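Side-chain contacts in KmHsv2 (Kluyveromyces marxianus, PDB 3VU4), which probably binds phosphoinositides on membranes, as a seven-bladed beta-propeller of the PROPPIN family related to the autophagy protein Atg18: residues Cys143-Asn147 and Gly148-Tyr152; Val222-Glu226 and Asp227-Val231. All blocks are in the same frame, centred on the assembly; numbering follows the deposited sequence.

Contact 1: Cys143-Asn147 and Gly148-Tyr152. With SO4 (sulfate ion), chain J.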
# COMPACT_ATOMS: atom_id res chain seq x y z
N CYS A 143 5.58 3.86 -9.02
CA CYS A 143 6.39 4.55 -8.05
C CYS A 143 5.75 4.57 -6.68
O CYS A 143 4.54 4.73 -6.55
CB CYS A 143 6.70 5.98 -8.51
SG CYS A 143 5.47 7.20 -8.08
N GLU A 144 6.56 4.36 -5.66
CA GLU A 144 6.06 4.37 -4.31
C GLU A 144 7.02 5.20 -3.47
O GLU A 144 8.23 5.23 -3.72
CB GLU A 144 5.99 2.95 -3.73
CG GLU A 144 4.94 2.81 -2.64
CD GLU A 144 5.36 1.89 -1.52
OE1 GLU A 144 6.07 0.91 -1.79
OE2 GLU A 144 4.97 2.14 -0.36
N PHE A 145 6.48 5.90 -2.50
CA PHE A 145 7.30 6.71 -1.63
C PHE A 145 6.86 6.45 -0.21
O PHE A 145 5.68 6.55 0.11
CB PHE A 145 7.13 8.19 -1.93
CG PHE A 145 7.91 9.07 -1.00
CD1 PHE A 145 9.30 9.09 -1.06
CD2 PHE A 145 7.26 9.81 -0.02
CE1 PHE A 145 10.04 9.85 -0.15
CE2 PHE A 145 7.99 10.57 0.90
CZ PHE A 145 9.39 10.59 0.83
N SER A 146 7.81 6.11 0.65
CA SER A 146 7.48 5.86 2.04
C SER A 146 8.72 5.92 2.89
O SER A 146 9.79 5.46 2.49
CB SER A 146 6.84 4.47 2.20
OG SER A 146 6.63 4.16 3.57
N ASN A 147 8.58 6.52 4.07
CA ASN A 147 9.67 6.62 5.01
C ASN A 147 10.95 7.17 4.36
O ASN A 147 12.01 6.55 4.45
CB ASN A 147 9.93 5.22 5.56
CG ASN A 147 10.51 5.24 6.93
OD1 ASN A 147 9.83 4.93 7.90
ND2 ASN A 147 11.79 5.61 7.03
N GLY A 148 10.84 8.31 3.68
CA GLY A 148 11.99 8.91 3.03
C GLY A 148 12.63 8.19 1.86
O GLY A 148 13.68 8.63 1.36
N LEU A 149 12.03 7.10 1.39
CA LEU A 149 12.61 6.35 0.28
C LEU A 149 11.70 6.38 -0.96
O LEU A 149 10.49 6.15 -0.86
CB LEU A 149 12.86 4.92 0.73
CG LEU A 149 13.98 4.12 0.06
CD1 LEU A 149 15.30 4.85 0.26
CD2 LEU A 149 14.05 2.73 0.68
N LEU A 150 12.28 6.65 -2.12
CA LEU A 150 11.51 6.70 -3.36
C LEU A 150 11.89 5.53 -4.27
O LEU A 150 13.07 5.31 -4.55
CB LEU A 150 11.77 8.01 -4.11
CG LEU A 150 10.92 8.29 -5.36
CD1 LEU A 150 9.50 8.69 -4.94
CD2 LEU A 150 11.56 9.42 -6.19
N VAL A 151 10.88 4.77 -4.70
CA VAL A 151 11.10 3.63 -5.59
C VAL A 151 10.28 3.90 -6.84
O VAL A 151 9.08 4.18 -6.75
CB VAL A 151 10.61 2.30 -4.96
CG1 VAL A 151 10.87 1.15 -5.92
CG2 VAL A 151 11.33 2.05 -3.64
N TYR A 152 10.91 3.83 -8.00
CA TYR A 152 10.19 4.07 -9.24
C TYR A 152 10.64 3.19 -10.40
O TYR A 152 11.79 2.78 -10.48
CB TYR A 152 10.28 5.55 -9.65
CG TYR A 152 11.67 6.07 -9.89
CD1 TYR A 152 12.44 6.57 -8.85
CD2 TYR A 152 12.23 6.04 -11.17
CE1 TYR A 152 13.73 7.04 -9.07
CE2 TYR A 152 13.51 6.52 -11.41
CZ TYR A 152 14.26 7.01 -10.35
OH TYR A 152 15.54 7.45 -10.59
S SO4 J . 6.53 8.79 6.04
O1 SO4 J . 7.80 9.52 5.90
O2 SO4 J . 6.74 7.51 6.74
O3 SO4 J . 5.59 9.62 6.81
O4 SO4 J . 5.95 8.54 4.70

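Contact 2: Val222-Glu226 and Asp227-Val231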
# COMPACT_ATOMS: atom_id res chain seq x y z
N VAL A 222 11.28 -10.07 -3.17
CA VAL A 222 11.57 -9.14 -2.10
C VAL A 222 13.05 -8.83 -2.13
O VAL A 222 13.88 -9.74 -2.13
CB VAL A 222 11.22 -9.72 -0.73
CG1 VAL A 222 11.41 -8.66 0.33
CG2 VAL A 222 9.79 -10.23 -0.72
N PHE A 223 13.39 -7.54 -2.16
CA PHE A 223 14.78 -7.09 -2.19
C PHE A 223 15.07 -6.15 -1.02
O PHE A 223 14.16 -5.53 -0.48
CB PHE A 223 15.10 -6.31 -3.48
CG PHE A 223 14.73 -7.02 -4.76
CD1 PHE A 223 13.43 -6.98 -5.25
CD2 PHE A 223 15.70 -7.72 -5.48
CE1 PHE A 223 13.09 -7.62 -6.45
CE2 PHE A 223 15.37 -8.37 -6.68
CZ PHE A 223 14.06 -8.31 -7.17
N LYS A 224 16.36 -6.07 -0.64
CA LYS A 224 16.80 -5.16 0.41
C LYS A 224 16.90 -3.82 -0.30
O LYS A 224 17.46 -3.75 -1.40
CB LYS A 224 18.21 -5.48 0.90
CG LYS A 224 18.38 -6.70 1.78
CD LYS A 224 19.87 -6.82 2.11
CE LYS A 224 20.19 -8.08 2.90
NZ LYS A 224 21.66 -8.38 2.87
N THR A 225 16.37 -2.76 0.30
CA THR A 225 16.43 -1.45 -0.34
C THR A 225 17.82 -0.84 -0.29
O THR A 225 18.15 0.06 -1.08
CB THR A 225 15.44 -0.48 0.31
OG1 THR A 225 15.68 -0.43 1.73
CG2 THR A 225 14.00 -0.93 0.05
N GLU A 226 18.65 -1.31 0.63
CA GLU A 226 20.00 -0.79 0.76
C GLU A 226 20.93 -1.20 -0.37
O GLU A 226 21.59 -0.36 -0.96
CB GLU A 226 20.62 -1.23 2.08
CG GLU A 226 21.97 -0.61 2.34
CD GLU A 226 22.73 -1.34 3.43
OE1 GLU A 226 23.69 -0.76 3.97
OE2 GLU A 226 22.36 -2.50 3.74
N ASP A 227 20.97 -2.50 -0.67
CA ASP A 227 21.84 -3.00 -1.74
C ASP A 227 21.11 -3.73 -2.87
O ASP A 227 21.74 -4.32 -3.74
CB ASP A 227 22.91 -3.93 -1.17
CG ASP A 227 22.33 -5.06 -0.33
OD1 ASP A 227 21.14 -5.38 -0.50
OD2 ASP A 227 23.07 -5.63 0.50
N GLY A 228 19.78 -3.71 -2.83
CA GLY A 228 19.01 -4.37 -3.88
C GLY A 228 19.24 -5.85 -4.12
O GLY A 228 19.02 -6.33 -5.22
N VAL A 229 19.68 -6.59 -3.10
CA VAL A 229 19.90 -8.01 -3.31
C VAL A 229 18.60 -8.77 -3.05
O VAL A 229 17.81 -8.41 -2.16
CB VAL A 229 21.03 -8.56 -2.38
CG1 VAL A 229 22.26 -7.65 -2.49
CG2 VAL A 229 20.57 -8.65 -0.94
N LEU A 230 18.37 -9.82 -3.83
CA LEU A 230 17.17 -10.64 -3.71
C LEU A 230 17.18 -11.42 -2.40
O LEU A 230 18.00 -12.32 -2.19
CB LEU A 230 17.08 -11.59 -4.88
CG LEU A 230 15.89 -12.56 -4.86
CD1 LEU A 230 14.58 -11.76 -4.81
CD2 LEU A 230 15.95 -13.45 -6.09
N VAL A 231 16.25 -11.09 -1.52
CA VAL A 231 16.15 -11.72 -0.22
C VAL A 231 15.12 -12.86 -0.17
O VAL A 231 15.32 -13.85 0.52
CB VAL A 231 15.79 -10.66 0.83
CG1 VAL A 231 15.56 -11.29 2.18
CG2 VAL A 231 16.92 -9.65 0.91

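Contact 1: Cys143-Asn147 and Gly148-Tyr152
Strands 143-146 and 149-152 run antiparallel, their axes 171° apart, and are joined by a tight type I' turn from S146 to L149. E144 and V151 form a hydrogen-bonded pair, with E144 N giving to V151 O at 2.8 Å and V151 N returning a nearly straight bond to E144 O. S146 and L149, which close the turn, repeat the exchange, but there L149 N reaches S146 O from above the carbonyl plane.

F145 and L150 sit on one face of the hairpin. With CG anti to the backbone N (chi1 177°), the F145 ring leans across the neighbouring strand, its CD1 3.2 Å from L149 O and CZ 3.8 Å from G148 CA, while L150 CD1 touches F145 CB. C143 CB meets Y152 CB. On the other face V151 packs against V201, and E144 OE1 is held by L203 N, which ties this innermost hairpin of one propeller blade to the next blade.

At the turn, N147 N makes a weak 3.4 Å bond to O4 of a sulfate, probably from the crystallisation liquor. Every hydrogen bond between the strands is a backbone one, so the pairing probably depends little on side-chain identity.

Contact 2: Val222-Glu226 and Asp227-Val231
F223 and L230 meet with the leucine methyl lying over one face of the ring: L230 CD1 stands 4.3 Å from the ring centroid, 22° off the normal, and displaced toward the rim at CE2. The F223 ring is put there by a chi1 of -52°, which sets CG anti to the carbonyl carbon, and CD2 of the same ring touches L230 CA and G228 O. The F223 side chain also packs on V210 and T212 of strand 209-214. Cutting F223 back to an alanine here is likely to leave the L230 methyl without its aromatic face and open a gap beside those two residues.

K224 runs outward as an extended chain along the opposite side of the hairpin. Its CG meets V231 CG2 at 3.4 Å, the two side chains at about a right angle, and CD passes V229 CG2 at 3.6 Å. This is the outer hairpin of a propeller blade, where strand 219-224 pairs with the blade's edge strand 230-235; V231 N gives to V222 O at 2.8 Å and K224 N to V229 O at 3.1 Å.

D227 faces the lysine across the loop, its OD1 3.2 Å from K224 CD, whereas K224 NZ and D227 OD2 form only a long salt bridge of 3.9 Å. The same OD1 accepts V229 N from above the carboxylate plane, an Asx turn that fixes the carboxylate against the loop. E226 OE2 lies 4.6 Å from D227 OD2, a like charge that the nearby lysine probably offsets.

Overall arrangement
Both contacts are hairpins of the beta-propeller, at different depths within neighbouring blades. Contact 1 joins the first two strands of its blade, its centre about 11 Å from that of the chain; contact 2 joins the last two strands of the next, its centre about 18 Å from that of the chain, and the two contact centres are about 14 Å apart. The inner hairpin is the more buried, turns tightly and packs through apolar groups. Its outer counterpart has a longer loop carrying charged residues and more exposed residues. They meet where L149 CD2 packs on T225 CB at 3.5 Å. Near that meeting point S207 binds both, its hydroxyl to S146 O and its carbonyl to T225 OG1.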